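PDB 2Q7F: YrrB protein, which is a tetratricopeptide-repeat protein that could mediate complex formation among RNA sulfuration components, RNA processing components and aminoacyl-tRNA synthetases. Local coordinates for residues Arg162-Met167 and Gln181-Val185; Phe128-Thr133 and Tyr147-Ala151; Leu73-Leu77 and Val100-Lys104. All coordinates share one frame; numbering follows the deposited sequence.

Contact 1. Residues Arg162-Met167 and Gln181-Val185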
ATOM      1  N   ARG A 162      -6.517  -6.488  -0.188  1.00 53.21           N
ATOM      2  CA  ARG A 162      -7.944  -6.694  -0.028  1.00 52.67           C
ATOM      3  C   ARG A 162      -8.462  -6.185   1.318  1.00 52.23           C
ATOM      4  O   ARG A 162      -9.571  -5.654   1.399  1.00 52.04           O
ATOM      5  CB  ARG A 162      -8.294  -8.159  -0.235  1.00 52.72           C
ATOM      6  CG  ARG A 162      -9.757  -8.374  -0.496  1.00 53.37           C
ATOM      7  CD  ARG A 162     -10.087  -9.838  -0.560  1.00 54.98           C
ATOM      8  NE  ARG A 162      -9.570 -10.429  -1.788  1.00 56.06           N
ATOM      9  CZ  ARG A 162     -10.264 -10.556  -2.914  1.00 55.61           C
ATOM     10  NH1 ARG A 162     -11.527 -10.145  -2.989  1.00 55.08           N
ATOM     11  NH2 ARG A 162      -9.683 -11.099  -3.967  1.00 55.18           N
ATOM     12  N   PHE A 163      -7.657  -6.338   2.366  1.00 51.83           N
ATOM     13  CA  PHE A 163      -8.022  -5.805   3.670  1.00 51.58           C
ATOM     14  C   PHE A 163      -8.043  -4.271   3.673  1.00 51.54           C
ATOM     15  O   PHE A 163      -8.894  -3.656   4.327  1.00 51.65           O
ATOM     16  CB  PHE A 163      -7.090  -6.338   4.762  1.00 51.80           C
ATOM     17  CG  PHE A 163      -7.303  -5.694   6.107  1.00 51.51           C
ATOM     18  CD1 PHE A 163      -8.502  -5.857   6.791  1.00 51.19           C
ATOM     19  CD2 PHE A 163      -6.310  -4.915   6.680  1.00 50.88           C
ATOM     20  CE1 PHE A 163      -8.700  -5.243   8.025  1.00 51.49           C
ATOM     21  CE2 PHE A 163      -6.504  -4.303   7.917  1.00 50.75           C
ATOM     22  CZ  PHE A 163      -7.697  -4.466   8.588  1.00 50.61           C
ATOM     23  N   GLN A 164      -7.118  -3.659   2.936  1.00 51.23           N
ATOM     24  CA  GLN A 164      -7.053  -2.197   2.849  1.00 51.22           C
ATOM     25  C   GLN A 164      -8.200  -1.618   2.021  1.00 50.89           C
ATOM     26  O   GLN A 164      -8.715  -0.536   2.321  1.00 50.58           O
ATOM     27  CB  GLN A 164      -5.717  -1.755   2.261  1.00 51.50           C
ATOM     28  CG  GLN A 164      -4.532  -2.046   3.143  1.00 52.94           C
ATOM     29  CD  GLN A 164      -4.396  -1.053   4.277  1.00 54.81           C
ATOM     30  OE1 GLN A 164      -3.983  -1.410   5.380  1.00 56.00           O
ATOM     31  NE2 GLN A 164      -4.741   0.204   4.011  1.00 55.02           N
ATOM     32  N   PHE A 165      -8.584  -2.339   0.972  1.00 50.78           N
ATOM     33  CA  PHE A 165      -9.734  -1.964   0.153  1.00 50.77           C
ATOM     34  C   PHE A 165     -11.011  -2.017   1.004  1.00 50.90           C
ATOM     35  O   PHE A 165     -11.814  -1.076   1.004  1.00 50.58           O
ATOM     36  CB  PHE A 165      -9.826  -2.877  -1.076  1.00 50.75           C
ATOM     37  CG  PHE A 165     -10.884  -2.478  -2.072  1.00 50.23           C
ATOM     38  CD1 PHE A 165     -11.145  -1.138  -2.348  1.00 49.96           C
ATOM     39  CD2 PHE A 165     -11.597  -3.454  -2.763  1.00 50.19           C
ATOM     40  CE1 PHE A 165     -12.125  -0.773  -3.282  1.00 51.02           C
ATOM     41  CE2 PHE A 165     -12.581  -3.102  -3.701  1.00 50.94           C
ATOM     42  CZ  PHE A 165     -12.845  -1.759  -3.962  1.00 50.35           C
ATOM     43  N   GLY A 166     -11.168  -3.105   1.754  1.00 51.11           N
ATOM     44  CA  GLY A 166     -12.287  -3.257   2.676  1.00 51.69           C
ATOM     45  C   GLY A 166     -12.486  -2.035   3.554  1.00 52.15           C
ATOM     46  O   GLY A 166     -13.579  -1.450   3.576  1.00 51.99           O
ATOM     47  N   MET A 167     -11.421  -1.643   4.263  1.00 52.71           N
ATOM     48  CA  MET A 167     -11.479  -0.549   5.238  1.00 53.23           C
ATOM     49  C   MET A 167     -11.854   0.759   4.572  1.00 53.59           C
ATOM     50  O   MET A 167     -12.528   1.612   5.155  1.00 53.68           O
ATOM     51  CB  MET A 167     -10.138  -0.386   5.951  1.00 53.23           C
ATOM     52  CG  MET A 167      -9.908  -1.341   7.102  1.00 53.61           C
ATOM     53  SD  MET A 167      -8.447  -0.878   8.055  1.00 53.22           S
ATOM     54  CE  MET A 167      -9.141   0.317   9.206  1.00 54.86           C
ATOM     55  N   GLN A 181     -15.471  -7.899   0.920  1.00 58.86           N
ATOM     56  CA  GLN A 181     -14.016  -7.974   0.950  1.00 58.65           C
ATOM     57  C   GLN A 181     -13.478  -8.545   2.266  1.00 58.45           C
ATOM     58  O   GLN A 181     -12.640  -9.451   2.242  1.00 58.37           O
ATOM     59  CB  GLN A 181     -13.373  -6.619   0.615  1.00 58.62           C
ATOM     60  CG  GLN A 181     -13.706  -6.075  -0.776  1.00 58.31           C
ATOM     61  CD  GLN A 181     -13.222  -6.964  -1.912  1.00 58.86           C
ATOM     62  OE1 GLN A 181     -12.391  -7.853  -1.719  1.00 58.71           O
ATOM     63  NE2 GLN A 181     -13.746  -6.725  -3.113  1.00 59.00           N
ATOM     64  N   PHE A 182     -13.968  -8.046   3.403  1.00 58.30           N
ATOM     65  CA  PHE A 182     -13.557  -8.585   4.713  1.00 58.37           C
ATOM     66  C   PHE A 182     -13.722 -10.110   4.790  1.00 58.60           C
ATOM     67  O   PHE A 182     -12.872 -10.798   5.363  1.00 58.63           O
ATOM     68  CB  PHE A 182     -14.311  -7.924   5.877  1.00 58.12           C
ATOM     69  CG  PHE A 182     -13.987  -6.464   6.085  1.00 58.12           C
ATOM     70  CD1 PHE A 182     -12.687  -5.984   5.944  1.00 57.87           C
ATOM     71  CD2 PHE A 182     -14.988  -5.567   6.454  1.00 58.20           C
ATOM     72  CE1 PHE A 182     -12.396  -4.631   6.143  1.00 57.57           C
ATOM     73  CE2 PHE A 182     -14.705  -4.217   6.658  1.00 57.71           C
ATOM     74  CZ  PHE A 182     -13.405  -3.750   6.503  1.00 57.27           C
ATOM     75  N   ALA A 183     -14.809 -10.621   4.204  1.00 58.93           N
ATOM     76  CA  ALA A 183     -15.097 -12.060   4.179  1.00 59.40           C
ATOM     77  C   ALA A 183     -14.058 -12.838   3.379  1.00 59.78           C
ATOM     78  O   ALA A 183     -13.587 -13.888   3.820  1.00 59.83           O
ATOM     79  CB  ALA A 183     -16.490 -12.321   3.637  1.00 59.11           C
ATOM     80  N   ALA A 184     -13.697 -12.315   2.210  1.00 60.48           N
ATOM     81  CA  ALA A 184     -12.694 -12.956   1.355  1.00 61.19           C
ATOM     82  C   ALA A 184     -11.321 -13.027   2.036  1.00 61.66           C
ATOM     83  O   ALA A 184     -10.593 -14.014   1.872  1.00 61.87           O
ATOM     84  CB  ALA A 184     -12.604 -12.247   0.009  1.00 61.05           C
ATOM     85  N   VAL A 185     -10.990 -11.986   2.806  1.00 62.14           N
ATOM     86  CA  VAL A 185      -9.770 -11.951   3.621  1.00 62.66           C
ATOM     87  C   VAL A 185      -9.802 -13.062   4.669  1.00 63.02           C
ATOM     88  O   VAL A 185      -8.784 -13.714   4.921  1.00 62.95           O
ATOM     89  CB  VAL A 185      -9.581 -10.574   4.315  1.00 62.86           C
ATOM     90  CG1 VAL A 185      -8.439 -10.613   5.342  1.00 62.70           C
ATOM     91  CG2 VAL A 185      -9.338  -9.475   3.277  1.00 63.03           C
TER

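Contact 2. Residues Phe128-Thr133 and Tyr147-Ala151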
ATOM      1  N   PHE A 128      -0.289   0.226  -7.662  1.00 49.70           N
ATOM      2  CA  PHE A 128      -1.631   0.601  -7.247  1.00 49.64           C
ATOM      3  C   PHE A 128      -1.792   0.415  -5.740  1.00 49.54           C
ATOM      4  O   PHE A 128      -2.497   1.188  -5.076  1.00 49.41           O
ATOM      5  CB  PHE A 128      -2.695  -0.182  -8.017  1.00 49.67           C
ATOM      6  CG  PHE A 128      -2.779   0.178  -9.478  1.00 50.04           C
ATOM      7  CD1 PHE A 128      -2.754   1.510  -9.888  1.00 50.26           C
ATOM      8  CD2 PHE A 128      -2.905  -0.818 -10.451  1.00 51.10           C
ATOM      9  CE1 PHE A 128      -2.827   1.845 -11.245  1.00 50.20           C
ATOM     10  CE2 PHE A 128      -2.987  -0.492 -11.813  1.00 50.26           C
ATOM     11  CZ  PHE A 128      -2.949   0.842 -12.206  1.00 50.20           C
ATOM     12  N   TYR A 129      -1.102  -0.591  -5.209  1.00 49.38           N
ATOM     13  CA  TYR A 129      -1.118  -0.882  -3.784  1.00 49.37           C
ATOM     14  C   TYR A 129      -0.425   0.214  -2.980  1.00 49.11           C
ATOM     15  O   TYR A 129      -1.009   0.771  -2.049  1.00 49.09           O
ATOM     16  CB  TYR A 129      -0.476  -2.243  -3.488  1.00 49.57           C
ATOM     17  CG  TYR A 129      -0.354  -2.522  -2.005  1.00 50.38           C
ATOM     18  CD1 TYR A 129      -1.474  -2.900  -1.256  1.00 49.99           C
ATOM     19  CD2 TYR A 129       0.876  -2.393  -1.345  1.00 49.85           C
ATOM     20  CE1 TYR A 129      -1.376  -3.144   0.106  1.00 50.35           C
ATOM     21  CE2 TYR A 129       0.985  -2.645   0.011  1.00 50.08           C
ATOM     22  CZ  TYR A 129      -0.149  -3.018   0.733  1.00 50.91           C
ATOM     23  OH  TYR A 129      -0.059  -3.263   2.087  1.00 51.90           O
ATOM     24  N   MET A 130       0.822   0.509  -3.335  1.00 48.78           N
ATOM     25  CA  MET A 130       1.600   1.506  -2.606  1.00 48.52           C
ATOM     26  C   MET A 130       0.894   2.856  -2.652  1.00 48.57           C
ATOM     27  O   MET A 130       0.830   3.573  -1.645  1.00 48.53           O
ATOM     28  CB  MET A 130       3.017   1.609  -3.173  1.00 48.43           C
ATOM     29  CG  MET A 130       3.869   0.348  -2.998  1.00 48.12           C
ATOM     30  SD  MET A 130       4.085  -0.183  -1.283  1.00 46.48           S
ATOM     31  CE  MET A 130       5.163   1.115  -0.663  1.00 46.12           C
ATOM     32  N   LEU A 131       0.342   3.186  -3.816  1.00 48.52           N
ATOM     33  CA  LEU A 131      -0.394   4.431  -3.978  1.00 49.09           C
ATOM     34  C   LEU A 131      -1.674   4.402  -3.146  1.00 49.46           C
ATOM     35  O   LEU A 131      -1.913   5.308  -2.359  1.00 49.69           O
ATOM     36  CB  LEU A 131      -0.686   4.733  -5.454  1.00 48.84           C
ATOM     37  CG  LEU A 131      -1.462   6.010  -5.787  1.00 48.87           C
ATOM     38  CD1 LEU A 131      -0.839   7.276  -5.150  1.00 48.23           C
ATOM     39  CD2 LEU A 131      -1.582   6.153  -7.307  1.00 48.79           C
ATOM     40  N   GLY A 132      -2.472   3.353  -3.307  1.00 49.92           N
ATOM     41  CA  GLY A 132      -3.672   3.179  -2.502  1.00 50.65           C
ATOM     42  C   GLY A 132      -3.375   3.378  -1.027  1.00 51.22           C
ATOM     43  O   GLY A 132      -3.978   4.232  -0.370  1.00 51.63           O
ATOM     44  N   THR A 133      -2.416   2.618  -0.513  1.00 51.52           N
ATOM     45  CA  THR A 133      -2.127   2.640   0.919  1.00 52.37           C
ATOM     46  C   THR A 133      -1.624   4.005   1.409  1.00 52.53           C
ATOM     47  O   THR A 133      -2.014   4.477   2.480  1.00 52.53           O
ATOM     48  CB  THR A 133      -1.149   1.532   1.311  1.00 52.36           C
ATOM     49  OG1 THR A 133      -1.551   0.317   0.669  1.00 53.10           O
ATOM     50  CG2 THR A 133      -1.176   1.316   2.827  1.00 52.65           C
ATOM     51  N   TYR A 147      -7.667   2.811  -6.860  1.00 50.40           N
ATOM     52  CA  TYR A 147      -6.374   2.138  -7.021  1.00 49.86           C
ATOM     53  C   TYR A 147      -6.323   0.873  -6.182  1.00 49.79           C
ATOM     54  O   TYR A 147      -5.782  -0.133  -6.622  1.00 49.79           O
ATOM     55  CB  TYR A 147      -5.203   3.061  -6.651  1.00 49.55           C
ATOM     56  CG  TYR A 147      -5.217   4.398  -7.354  1.00 48.95           C
ATOM     57  CD1 TYR A 147      -5.016   4.493  -8.738  1.00 47.19           C
ATOM     58  CD2 TYR A 147      -5.420   5.573  -6.633  1.00 48.37           C
ATOM     59  CE1 TYR A 147      -5.034   5.730  -9.384  1.00 47.09           C
ATOM     60  CE2 TYR A 147      -5.431   6.812  -7.264  1.00 48.53           C
ATOM     61  CZ  TYR A 147      -5.239   6.885  -8.643  1.00 48.67           C
ATOM     62  OH  TYR A 147      -5.265   8.120  -9.265  1.00 49.58           O
ATOM     63  N   LEU A 148      -6.870   0.933  -4.967  1.00 49.64           N
ATOM     64  CA  LEU A 148      -6.992  -0.252  -4.123  1.00 49.75           C
ATOM     65  C   LEU A 148      -7.902  -1.294  -4.752  1.00 49.89           C
ATOM     66  O   LEU A 148      -7.624  -2.492  -4.667  1.00 49.67           O
ATOM     67  CB  LEU A 148      -7.505   0.100  -2.730  1.00 49.41           C
ATOM     68  CG  LEU A 148      -6.469   0.651  -1.759  1.00 49.68           C
ATOM     69  CD1 LEU A 148      -7.134   0.968  -0.429  1.00 49.65           C
ATOM     70  CD2 LEU A 148      -5.300  -0.314  -1.577  1.00 48.77           C
ATOM     71  N   GLN A 149      -8.987  -0.830  -5.374  1.00 50.13           N
ATOM     72  CA  GLN A 149      -9.902  -1.708  -6.099  1.00 50.98           C
ATOM     73  C   GLN A 149      -9.131  -2.459  -7.166  1.00 50.88           C
ATOM     74  O   GLN A 149      -9.314  -3.663  -7.357  1.00 50.80           O
ATOM     75  CB  GLN A 149     -11.045  -0.909  -6.752  1.00 50.97           C
ATOM     76  CG  GLN A 149     -12.097  -1.791  -7.434  1.00 51.74           C
ATOM     77  CD  GLN A 149     -13.253  -1.002  -8.031  1.00 51.79           C
ATOM     78  OE1 GLN A 149     -13.076  -0.237  -8.987  1.00 52.87           O
ATOM     79  NE2 GLN A 149     -14.448  -1.194  -7.477  1.00 51.64           N
ATOM     80  N   ARG A 150      -8.259  -1.724  -7.845  1.00 51.03           N
ATOM     81  CA  ARG A 150      -7.512  -2.248  -8.961  1.00 51.36           C
ATOM     82  C   ARG A 150      -6.499  -3.298  -8.518  1.00 51.60           C
ATOM     83  O   ARG A 150      -6.409  -4.356  -9.133  1.00 51.70           O
ATOM     84  CB  ARG A 150      -6.842  -1.108  -9.721  1.00 51.29           C
ATOM     85  CG  ARG A 150      -6.312  -1.488 -11.090  1.00 51.92           C
ATOM     86  CD  ARG A 150      -7.336  -2.221 -11.939  1.00 51.30           C
ATOM     87  NE  ARG A 150      -6.669  -2.818 -13.081  1.00 51.90           N
ATOM     88  CZ  ARG A 150      -7.167  -3.795 -13.829  1.00 52.44           C
ATOM     89  NH1 ARG A 150      -8.361  -4.311 -13.561  1.00 52.16           N
ATOM     90  NH2 ARG A 150      -6.455  -4.257 -14.847  1.00 51.27           N
ATOM     91  N   ALA A 151      -5.761  -3.004  -7.444  1.00 51.79           N
ATOM     92  CA  ALA A 151      -4.776  -3.930  -6.868  1.00 52.15           C
ATOM     93  C   ALA A 151      -5.373  -5.301  -6.537  1.00 52.51           C
ATOM     94  O   ALA A 151      -4.731  -6.331  -6.733  1.00 52.26           O
ATOM     95  CB  ALA A 151      -4.142  -3.320  -5.615  1.00 52.09           C
TER

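Contact 3. Residues Leu73-Leu77 and Val100-Lys104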
ATOM      1  N   LEU A  73      19.769   5.453   1.621  1.00 48.61           N
ATOM      2  CA  LEU A  73      18.539   6.069   1.151  1.00 47.58           C
ATOM      3  C   LEU A  73      18.695   7.447   0.504  1.00 47.10           C
ATOM      4  O   LEU A  73      18.126   7.689  -0.568  1.00 46.78           O
ATOM      5  CB  LEU A  73      17.506   6.101   2.287  1.00 47.50           C
ATOM      6  CG  LEU A  73      16.516   4.922   2.397  1.00 47.65           C
ATOM      7  CD1 LEU A  73      17.076   3.596   1.886  1.00 47.73           C
ATOM      8  CD2 LEU A  73      15.974   4.761   3.817  1.00 47.32           C
ATOM      9  N   GLU A  74      19.456   8.346   1.139  1.00 46.29           N
ATOM     10  CA  GLU A  74      19.643   9.701   0.596  1.00 45.49           C
ATOM     11  C   GLU A  74      20.392   9.666  -0.731  1.00 45.27           C
ATOM     12  O   GLU A  74      20.019  10.357  -1.691  1.00 45.21           O
ATOM     13  CB  GLU A  74      20.378  10.612   1.578  1.00 45.20           C
ATOM     14  CG  GLU A  74      19.654  10.842   2.902  1.00 44.89           C
ATOM     15  CD  GLU A  74      19.629   9.598   3.763  1.00 43.83           C
ATOM     16  OE1 GLU A  74      18.606   9.342   4.421  1.00 44.58           O
ATOM     17  OE2 GLU A  74      20.628   8.861   3.776  1.00 44.15           O
ATOM     18  N   ARG A  75      21.453   8.865  -0.772  1.00 44.53           N
ATOM     19  CA  ARG A  75      22.235   8.727  -1.975  1.00 44.14           C
ATOM     20  C   ARG A  75      21.406   8.071  -3.088  1.00 43.83           C
ATOM     21  O   ARG A  75      21.501   8.474  -4.243  1.00 43.89           O
ATOM     22  CB  ARG A  75      23.517   7.961  -1.686  1.00 44.18           C
ATOM     23  CG  ARG A  75      24.624   8.189  -2.699  1.00 43.50           C
ATOM     24  CD  ARG A  75      25.879   7.458  -2.256  1.00 43.31           C
ATOM     25  NE  ARG A  75      26.935   7.513  -3.262  1.00 43.38           N
ATOM     26  CZ  ARG A  75      27.784   6.522  -3.528  1.00 42.71           C
ATOM     27  NH1 ARG A  75      27.691   5.376  -2.866  1.00 42.97           N
ATOM     28  NH2 ARG A  75      28.720   6.678  -4.466  1.00 40.56           N
ATOM     29  N   ALA A  76      20.576   7.092  -2.737  1.00 43.48           N
ATOM     30  CA  ALA A  76      19.612   6.525  -3.692  1.00 43.35           C
ATOM     31  C   ALA A  76      18.780   7.634  -4.359  1.00 43.32           C
ATOM     32  O   ALA A  76      18.614   7.649  -5.606  1.00 43.59           O
ATOM     33  CB  ALA A  76      18.701   5.489  -3.011  1.00 42.85           C
ATOM     34  N   LEU A  77      18.289   8.564  -3.534  1.00 42.78           N
ATOM     35  CA  LEU A  77      17.509   9.715  -3.998  1.00 42.50           C
ATOM     36  C   LEU A  77      18.276  10.619  -4.935  1.00 42.23           C
ATOM     37  O   LEU A  77      17.694  11.187  -5.855  1.00 42.16           O
ATOM     38  CB  LEU A  77      16.971  10.544  -2.825  1.00 42.39           C
ATOM     39  CG  LEU A  77      15.756   9.951  -2.097  1.00 42.68           C
ATOM     40  CD1 LEU A  77      15.450  10.700  -0.799  1.00 40.20           C
ATOM     41  CD2 LEU A  77      14.503   9.839  -2.995  1.00 40.51           C
ATOM     42  N   VAL A 100      11.539   5.001  -1.115  1.00 49.49           N
ATOM     43  CA  VAL A 100      12.437   5.628  -0.151  1.00 49.89           C
ATOM     44  C   VAL A 100      11.631   6.563   0.748  1.00 50.15           C
ATOM     45  O   VAL A 100      11.785   6.562   1.965  1.00 49.83           O
ATOM     46  CB  VAL A 100      13.590   6.391  -0.860  1.00 50.02           C
ATOM     47  CG1 VAL A 100      14.445   7.180   0.146  1.00 49.04           C
ATOM     48  CG2 VAL A 100      14.458   5.415  -1.651  1.00 49.10           C
ATOM     49  N   TYR A 101      10.751   7.336   0.123  1.00 50.66           N
ATOM     50  CA  TYR A 101       9.884   8.251   0.828  1.00 51.10           C
ATOM     51  C   TYR A 101       8.958   7.507   1.778  1.00 51.19           C
ATOM     52  O   TYR A 101       8.643   8.006   2.863  1.00 51.18           O
ATOM     53  CB  TYR A 101       9.101   9.114  -0.160  1.00 51.25           C
ATOM     54  CG  TYR A 101       9.892  10.296  -0.657  1.00 52.06           C
ATOM     55  CD1 TYR A 101      10.243  11.337   0.208  1.00 53.50           C
ATOM     56  CD2 TYR A 101      10.288  10.388  -1.986  1.00 53.15           C
ATOM     57  CE1 TYR A 101      10.978  12.437  -0.244  1.00 53.89           C
ATOM     58  CE2 TYR A 101      11.032  11.490  -2.450  1.00 53.38           C
ATOM     59  CZ  TYR A 101      11.374  12.506  -1.574  1.00 53.16           C
ATOM     60  OH  TYR A 101      12.105  13.594  -2.018  1.00 53.01           O
ATOM     61  N   VAL A 102       8.541   6.310   1.374  1.00 51.45           N
ATOM     62  CA  VAL A 102       7.677   5.480   2.212  1.00 51.60           C
ATOM     63  C   VAL A 102       8.445   5.051   3.459  1.00 51.88           C
ATOM     64  O   VAL A 102       7.955   5.201   4.580  1.00 51.83           O
ATOM     65  CB  VAL A 102       7.108   4.258   1.436  1.00 51.36           C
ATOM     66  CG1 VAL A 102       6.612   3.194   2.377  1.00 50.73           C
ATOM     67  CG2 VAL A 102       5.979   4.698   0.532  1.00 51.34           C
ATOM     68  N   VAL A 103       9.660   4.549   3.258  1.00 52.07           N
ATOM     69  CA  VAL A 103      10.471   4.068   4.367  1.00 52.48           C
ATOM     70  C   VAL A 103      10.688   5.199   5.369  1.00 52.96           C
ATOM     71  O   VAL A 103      10.678   4.982   6.569  1.00 53.25           O
ATOM     72  CB  VAL A 103      11.806   3.457   3.880  1.00 52.23           C
ATOM     73  CG1 VAL A 103      12.700   3.075   5.057  1.00 51.78           C
ATOM     74  CG2 VAL A 103      11.529   2.245   3.030  1.00 51.40           C
ATOM     75  N   LYS A 104      10.835   6.412   4.863  1.00 53.59           N
ATOM     76  CA  LYS A 104      11.088   7.571   5.709  1.00 54.11           C
ATOM     77  C   LYS A 104       9.768   8.194   6.150  1.00 54.18           C
ATOM     78  O   LYS A 104       9.755   9.242   6.799  1.00 54.43           O
ATOM     79  CB  LYS A 104      11.944   8.600   4.956  1.00 54.19           C
ATOM     80  CG  LYS A 104      13.275   8.063   4.411  1.00 54.38           C
ATOM     81  CD  LYS A 104      14.068   9.150   3.692  1.00 55.08           C
ATOM     82  CE  LYS A 104      14.727  10.134   4.678  1.00 57.37           C
ATOM     83  NZ  LYS A 104      16.173   9.859   4.931  1.00 57.37           N
TER

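Contact 1. Residues Arg162-Met167 and Gln181-Val185
F182 brings its ring against the backbone of G166, and the apolar packing is close here: CZ of F182 lies 3.5 Å from C of G166. The first bond of the F182 side chain leads away from the facing helix, but CG sits beside the backbone N (chi1 -67°), which swings the ring back across. Glycine suits position 166 because a beta carbon would run into CE1 of F182. CE1 of the same ring comes obliquely to F163, 4.1 Å from its CD1, while V185 presses CG2 to within 3.7 Å of the F163 N. These two helices of TPR 5 run nearly antiparallel, 155° between their directions, as the helix A and helix B of a repeat do.

A polar pair continues the close packing on one side. R162 lies extended until it bends at chi3, and its NH1 donates to a lone pair of Q181 OE1 at 2.8 Å. The bond is bent, 132° at the hydrogen, and leaves the guanidinium plane. The small methyl of A184 makes room for R162 CD, and NH2 of R162 has a second partner in E156. At the looser end, the side chain of exposed M167 touches F182 lightly with CG before its thioether leads away. N198 of helix 193-205 touches F163, M167 and F182, whereas F165 reaches L145, L148 and Q149 of the preceding helix 141-154.

Contact 2. Residues Phe128-Thr133 and Tyr147-Ala151
Y147 offers the face of its ring to L131, whose CD2 stands 3.7 Å from the ring centroid and only 4° off the normal, a CH-pi contact almost over the centre. A chi1 of -52° also takes the phenol to F128, its CD1 3.9 Å from CD1 of F128, the two side chains crossing at about a right angle. An alanine here would remove the ring and would probably leave the L131 methyl without its aromatic partner and the F128 ring freer to turn.

L148 follows, laying CG 3.8 Å from CA of G132; a beta carbon at 132 would collide with L148 CD2, so glycine lets the helices close to 8.0 Å between segment axes. This is the antiparallel hairpin of TPR 4, in which a small residue of one helix takes a bulky one of the other.

R150 runs alongside F128, with CB over one face of that ring and CG 3.5 Å from F128 CD2. Its aliphatic stem suits the apolar neighbour, and NH1 is paired with E153. Buried A151, small enough for the narrow gap, puts its CB 4.1 Å from N of Y129 and 4.2 Å from CB of F128.

Contact 3. Residues Leu73-Leu77 and Val100-Lys104
The Y101 ring receives L77 on its CE2 corner, where CD2 of L77 lies 3.9 Å away; the methyl arrives obliquely. CB of Y101 points away from the facing helix, yet a chi1 of -82° turns the ring back toward L77. E109 and M113 of helix 107-120 also touch this tyrosine, so it bridges two packing partners, as a large aromatic side chain can. This is an inter-repeat junction of the tetratricopeptide fold: residues 73-77 belong to TPR 2 and residues 100-104 to TPR 3, whose first helix packs against the repeat before it. The carboxylate of E74, at the other end of the contact, meets K104 through OE1.

V100 carries the junction. Its branch CG1, anti to the backbone N, enters between two leucines one helical turn apart, 3.8 Å from CG of L73 and 3.8 Å from CD1 of L77. A beta-branched valine suits the slot, being stiff and compact, while the longer leucines reach around it. A76, small and buried, approaches the second branch, CG2, more distantly. S68 of helix 57-69 touches both V100 and A76, bringing in the other helix of TPR 2.

Farther out, L73 crosses V103 at about a right angle, with CD2 of L73 3.9 Å from CG1 of V103. Beyond it the contact turns polar. E74 and K104 are both long, charged side chains at the margin, suited to reaching across, and each bends to meet the other, E74 at chi2 and K104 at chi3 and chi4. They form a salt bridge through one oxygen: OE1 of E74 lies 2.5 Å from NZ of K104, short enough for the exact length to be doubtful, whereas OE2 of E74 stands 4.7 Å from that nitrogen.

How the contacts relate
Along the chain the order is contact 3, contact 2, contact 1, each closing before the next opens. Contact 3 joins TPR 2 to TPR 3, whereas contacts 2 and 1 lie within TPR 4 and TPR 5. The centres of contacts 1 and 2 are 13 Å apart; helices 141-154 and 159-172 are consecutive in the chain, and Q164 of helix 159-172 lies against L148 and T133. Contacts 2 and 3, 21 Å apart at their centres, touch through M130 and V102. Contacts 1 and 3 do not meet; their centres are 30 Å apart, on opposite sides of the chain's centre. Packing thus passes from repeat to repeat, as in other TPR superhelices.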